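Local coordinates for putative uncharacterized protein gbs0355 (Streptococcus agalactiae, PDB 3OKZ) that is of unknown function but belongs to the LytR/CpsA/Psr family, whose members probably transfer glycopolymers from lipid carriers to the bacterial cell wall, at residues Val66-Ser71 against Gln102-Ile107; Asn86-Ser91 against Glu95-Thr100. All coordinates share one frame; numbering follows the deposited sequence.

Contact 1 of 2, residues Val66-Ser71 against Gln102-Ile107; sequences VLIKLS and QDLLDI
I68 and S71 on one side meet L104 and D103 on the other. The contact is small, with 180 Å² buried over both sides. Within the LytR/CpsA/Psr family region, it joins the small two-stranded sheet 67-69/82-84, and the loop after strand 67-69, to the last turn of helix 93-105.

The apolar part is one pair of side chains. I68 points from the strand toward the helix, and its end methyl does the touching. CD1 of I68 reaches CB of L104 at 3.5 Å. The two side chains cross at about a right angle, so they meet at a point. L104 has CG anti to the backbone N (chi1 155°). From there its CD1 is a looser neighbour, 4.0 Å from CD1 of I68. Both residues are buried. L267 of helix 264-277 also packs on L104, and A290 touches I68.

The polar part is S71 with D103. Both side chains point toward the other segment. The hydroxyl of S71 faces one carboxylate oxygen, OD2 of D103. The modelled bond from OG of S71 to OD2 of D103 is 2.4 Å, which is too short to trust. OD2 is also crowded by the CB of S71, so its exact place is doubtful. S289 packs against D103.

The helix ends here in a Schellman motif. D106 takes a positive phi of 63°, and the amide of I107 makes the 6→1 bond back to the carbonyl of Q102.

The chemistry is divided along the helix turn. A buried aliphatic pair sits beside a partly exposed serine-carboxylate pair. If the polar pair is real, the hydroxyl would donate a hydrogen bond to a carboxylate that is probably charged; the aliphatic pair is the surer part of the contact.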
loop_
_atom_site.group_PDB
_atom_site.type_symbol
_atom_site.label_atom_id
_atom_site.label_comp_id
_atom_site.label_asym_id
_atom_site.label_seq_id
_atom_site.Cartn_x
_atom_site.Cartn_y
_atom_site.Cartn_z
ATOM N N VAL A 66 4.073 2.699 12.084
ATOM C CA VAL A 66 3.022 2.412 13.059
ATOM C C VAL A 66 3.450 1.292 14.014
ATOM O O VAL A 66 3.946 0.248 13.581
ATOM C CB VAL A 66 1.717 2.025 12.334
ATOM C CG1 VAL A 66 0.744 1.379 13.293
ATOM C CG2 VAL A 66 1.095 3.271 11.730
ATOM N N LEU A 67 3.268 1.513 15.314
ATOM C CA LEU A 67 3.651 0.522 16.324
ATOM C C LEU A 67 2.605 -0.578 16.393
ATOM O O LEU A 67 1.450 -0.317 16.739
ATOM C CB LEU A 67 3.775 1.195 17.691
ATOM C CG LEU A 67 4.342 0.390 18.852
ATOM C CD1 LEU A 67 5.770 -0.037 18.546
ATOM C CD2 LEU A 67 4.291 1.240 20.094
ATOM N N ILE A 68 3.004 -1.809 16.090
ATOM C CA ILE A 68 2.052 -2.914 16.097
ATOM C C ILE A 68 2.638 -4.219 16.638
ATOM O O ILE A 68 3.850 -4.423 16.607
ATOM C CB ILE A 68 1.522 -3.168 14.653
ATOM C CG1 ILE A 68 0.048 -3.586 14.689
ATOM C CG2 ILE A 68 2.316 -4.286 13.986
ATOM C CD1 ILE A 68 -0.580 -3.686 13.320
ATOM N N LYS A 69 1.773 -5.097 17.134
ATOM C CA LYS A 69 2.202 -6.399 17.638
ATOM C C LYS A 69 2.103 -7.351 16.451
ATOM O O LYS A 69 1.033 -7.888 16.162
ATOM C CB LYS A 69 1.274 -6.872 18.761
ATOM C CG LYS A 69 1.512 -8.300 19.233
ATOM C CD LYS A 69 0.492 -8.672 20.305
ATOM C CE LYS A 69 0.716 -10.075 20.853
ATOM N NZ LYS A 69 2.078 -10.249 21.453
ATOM N N LEU A 70 3.218 -7.542 15.756
ATOM C CA LEU A 70 3.235 -8.405 14.585
ATOM C C LEU A 70 2.430 -9.678 14.725
ATOM O O LEU A 70 2.526 -10.375 15.729
ATOM C CB LEU A 70 4.659 -8.801 14.227
ATOM C CG LEU A 70 5.672 -7.684 14.052
ATOM C CD1 LEU A 70 6.992 -8.294 13.571
ATOM C CD2 LEU A 70 5.132 -6.657 13.058
ATOM N N SER A 71 1.638 -9.974 13.703
ATOM C CA SER A 71 0.847 -11.194 13.667
ATOM C C SER A 71 1.527 -12.028 12.591
ATOM O O SER A 71 2.009 -11.481 11.604
ATOM C CB SER A 71 -0.597 -10.893 13.266
ATOM O OG SER A 71 -1.190 -9.976 14.165
ATOM N N GLN A 102 -4.394 -7.578 8.473
ATOM C CA GLN A 102 -5.751 -7.995 8.765
ATOM C C GLN A 102 -6.031 -7.739 10.242
ATOM O O GLN A 102 -7.109 -7.262 10.599
ATOM C CB GLN A 102 -5.951 -9.475 8.415
ATOM C CG GLN A 102 -5.868 -9.768 6.917
ATOM C CD GLN A 102 -6.340 -11.160 6.539
ATOM O OE1 GLN A 102 -6.458 -11.483 5.362
ATOM N NE2 GLN A 102 -6.611 -11.985 7.531
ATOM N N ASP A 103 -5.057 -8.026 11.104
ATOM C CA ASP A 103 -5.246 -7.805 12.535
ATOM C C ASP A 103 -5.233 -6.333 12.910
ATOM O O ASP A 103 -5.829 -5.939 13.917
ATOM C CB ASP A 103 -4.181 -8.535 13.346
ATOM C CG ASP A 103 -4.417 -10.031 13.394
ATOM O OD1 ASP A 103 -5.597 -10.449 13.254
ATOM O OD2 ASP A 103 -3.425 -10.782 13.589
ATOM N N LEU A 104 -4.540 -5.529 12.107
ATOM C CA LEU A 104 -4.463 -4.094 12.336
ATOM C C LEU A 104 -5.830 -3.440 12.139
ATOM O O LEU A 104 -6.301 -2.683 12.988
ATOM C CB LEU A 104 -3.465 -3.459 11.367
ATOM C CG LEU A 104 -3.663 -1.968 11.034
ATOM C CD1 LEU A 104 -3.492 -1.106 12.285
ATOM C CD2 LEU A 104 -2.672 -1.562 9.955
ATOM N N LEU A 105 -6.460 -3.740 11.007
ATOM C CA LEU A 105 -7.756 -3.165 10.683
ATOM C C LEU A 105 -8.971 -3.952 11.155
ATOM O O LEU A 105 -10.086 -3.448 11.072
ATOM C CB LEU A 105 -7.866 -2.968 9.182
ATOM C CG LEU A 105 -6.821 -2.072 8.529
ATOM C CD1 LEU A 105 -7.024 -2.117 7.013
ATOM C CD2 LEU A 105 -6.948 -0.650 9.063
ATOM N N ASP A 106 -8.768 -5.173 11.640
ATOM C CA ASP A 106 -9.886 -6.001 12.099
ATOM C C ASP A 106 -10.807 -6.304 10.923
ATOM O O ASP A 106 -11.993 -5.942 10.927
ATOM C CB ASP A 106 -10.689 -5.279 13.183
ATOM C CG ASP A 106 -11.813 -6.132 13.727
ATOM O OD1 ASP A 106 -11.528 -7.269 14.154
ATOM O OD2 ASP A 106 -12.975 -5.675 13.729
ATOM N N ILE A 107 -10.251 -6.968 9.915
ATOM C CA ILE A 107 -10.994 -7.303 8.711
ATOM C C ILE A 107 -10.221 -8.328 7.891
ATOM O O ILE A 107 -8.998 -8.446 8.002
ATOM C CB ILE A 107 -11.218 -6.032 7.848
ATOM C CG1 ILE A 107 -12.117 -6.347 6.659
ATOM C CG2 ILE A 107 -9.887 -5.511 7.328
ATOM C CD1 ILE A 107 -12.367 -5.145 5.774
#

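Contact 2 of 2, residues Asn86-Ser91 against Glu95-Thr100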
loop_
_atom_site.group_PDB
_atom_site.type_symbol
_atom_site.label_atom_id
_atom_site.label_comp_id
_atom_site.label_asym_id
_atom_site.label_seq_id
_atom_site.Cartn_x
_atom_site.Cartn_y
_atom_site.Cartn_z
ATOM N N ASN A 86 6.275 -1.938 9.377
ATOM C CA ASN A 86 7.172 -2.168 8.263
ATOM C C ASN A 86 7.836 -3.545 8.355
ATOM O O ASN A 86 8.123 -4.168 7.329
ATOM C CB ASN A 86 8.231 -1.057 8.259
ATOM C CG ASN A 86 9.199 -1.168 7.107
ATOM O OD1 ASN A 86 8.828 -0.995 5.945
ATOM N ND2 ASN A 86 10.456 -1.457 7.423
ATOM N N ALA A 87 8.045 -4.025 9.583
ATOM C CA ALA A 87 8.718 -5.303 9.826
ATOM C C ALA A 87 7.962 -6.592 9.523
ATOM O O ALA A 87 8.566 -7.663 9.531
ATOM C CB ALA A 87 9.225 -5.350 11.264
ATOM N N ALA A 88 6.658 -6.512 9.274
ATOM C CA ALA A 88 5.892 -7.719 8.973
ATOM C C ALA A 88 6.467 -8.401 7.731
ATOM O O ALA A 88 6.945 -9.534 7.796
ATOM C CB ALA A 88 4.440 -7.376 8.751
ATOM N N TYR A 89 6.423 -7.705 6.600
ATOM C CA TYR A 89 6.957 -8.248 5.352
ATOM C C TYR A 89 8.449 -8.528 5.514
ATOM O O TYR A 89 8.934 -9.594 5.139
ATOM C CB TYR A 89 6.730 -7.254 4.207
ATOM C CG TYR A 89 6.948 -7.815 2.818
ATOM C CD1 TYR A 89 8.231 -7.970 2.296
ATOM C CD2 TYR A 89 5.865 -8.178 2.014
ATOM C CE1 TYR A 89 8.426 -8.471 1.001
ATOM C CE2 TYR A 89 6.049 -8.677 0.724
ATOM C CZ TYR A 89 7.328 -8.820 0.226
ATOM O OH TYR A 89 7.507 -9.314 -1.044
ATOM N N ALA A 90 9.170 -7.569 6.085
ATOM C CA ALA A 90 10.612 -7.704 6.310
ATOM C C ALA A 90 11.024 -9.044 6.931
ATOM O O ALA A 90 12.034 -9.626 6.540
ATOM C CB ALA A 90 11.110 -6.561 7.185
ATOM N N SER A 91 10.255 -9.540 7.890
ATOM C CA SER A 91 10.607 -10.807 8.513
ATOM C C SER A 91 9.565 -11.911 8.341
ATOM O O SER A 91 9.514 -12.853 9.130
ATOM C CB SER A 91 10.873 -10.584 9.997
ATOM O OG SER A 91 9.777 -9.930 10.603
ATOM N N GLU A 95 2.782 -12.948 3.415
ATOM C CA GLU A 95 1.909 -13.582 4.403
ATOM C C GLU A 95 1.786 -12.857 5.738
ATOM O O GLU A 95 0.676 -12.650 6.244
ATOM C CB GLU A 95 2.379 -15.010 4.652
ATOM C CG GLU A 95 1.766 -15.688 5.864
ATOM C CD GLU A 95 2.064 -17.171 5.883
ATOM O OE1 GLU A 95 1.265 -17.950 5.315
ATOM O OE2 GLU A 95 3.108 -17.553 6.450
HETATM N N MSE A 96 2.926 -12.482 6.312
HETATM C CA MSE A 96 2.945 -11.802 7.605
HETATM C C MSE A 96 2.426 -10.383 7.462
HETATM O O MSE A 96 1.762 -9.866 8.354
HETATM C CB MSE A 96 4.366 -11.805 8.190
HETATM C CG MSE A 96 4.470 -11.298 9.628
HETATM SE SE MSE A 96 6.138 -11.846 10.481
HETATM C CE MSE A 96 5.466 -13.322 11.530
ATOM N N ALA A 97 2.726 -9.757 6.333
ATOM C CA ALA A 97 2.252 -8.410 6.088
ATOM C C ALA A 97 0.740 -8.502 6.041
ATOM O O ALA A 97 0.027 -7.730 6.691
ATOM C CB ALA A 97 2.777 -7.905 4.767
ATOM N N LEU A 98 0.241 -9.462 5.272
ATOM C CA LEU A 98 -1.192 -9.618 5.165
ATOM C C LEU A 98 -1.798 -9.869 6.538
ATOM O O LEU A 98 -2.688 -9.130 6.973
ATOM C CB LEU A 98 -1.546 -10.766 4.226
ATOM C CG LEU A 98 -3.063 -10.899 4.065
ATOM C CD1 LEU A 98 -3.596 -9.701 3.308
ATOM C CD2 LEU A 98 -3.403 -12.181 3.339
HETATM N N MSE A 99 -1.305 -10.893 7.230
HETATM C CA MSE A 99 -1.838 -11.229 8.544
HETATM C C MSE A 99 -1.792 -10.061 9.521
HETATM O O MSE A 99 -2.772 -9.793 10.234
HETATM C CB MSE A 99 -1.090 -12.428 9.108
HETATM C CG MSE A 99 -1.271 -13.682 8.254
HETATM SE SE MSE A 99 -0.534 -15.280 9.026
HETATM C CE MSE A 99 -2.164 -16.026 9.756
ATOM N N THR A 100 -0.652 -9.367 9.536
ATOM C CA THR A 100 -0.452 -8.208 10.401
ATOM C C THR A 100 -1.442 -7.116 10.025
ATOM O O THR A 100 -1.984 -6.437 10.894
ATOM C CB THR A 100 0.971 -7.635 10.264
ATOM O OG1 THR A 100 1.928 -8.672 10.507
ATOM C CG2 THR A 100 1.196 -6.511 11.268
#
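M96, a selenomethionine, has CG anti to the backbone N (chi1 -172°) and an extended chi2 (162°). Together they run its CG and SE alongside O of A88; the bend at chi3 sets only the end methyl. CB of M96 is 3.5 Å from O of A88, and the selenium lies 3.8 Å from O of S91. T100 has OG1 beside its own backbone N (chi1 -55°), 3.3 Å from CB of A88. That hydroxyl bonds to O of M96, one turn back (modelled at a very short 2.5 Å), and to O of S71.

The methyl of A88, the centre of the contact, points into helix 93-105 and rests on the backbone of A97, with CB of A88 3.6 Å from CA of A97. The CA atoms of A88 and A97 are only 4.7 Å apart. Small side chains permit this. Y89 adds its CB, 4.0 Å from CB of A97, and that methyl sits at the ring edge.

No hydrogen bond crosses between the segments. S91 closes its own helix instead: its OG bonds to O of A87 at 2.8 Å, and its N reaches that oxygen from the opposite face.

Within the LytR/CpsA/Psr region, helix 87-90 thus packs against the start of the next helix, 93-105. Strand 20-28 lies beside both, with M25 touching Y89 and A97. The hydroxyl of Y89 bonds to Q114 of strand 111-116.

How the contacts relate
The two contacts share helix 93-105. Contact 2 uses its early turns and contact 1 its end. Their centres are 10 Å apart, and they touch directly. T100 joins them: its OG1 bonds to O of S71 at 3.0 Å, while its CG2 lies 3.7 Å from CG2 of I68. Along the chain, both segments of contact 2 fall between those of contact 1. The helix packs first on helix 87-90 and then on the strand 67-69 region. All four segments belong to the LytR/CpsA/Psr region of this piece of the longer protein. Together the two contacts tie helix 93-105 to helix 87-90 and to strand 67-69.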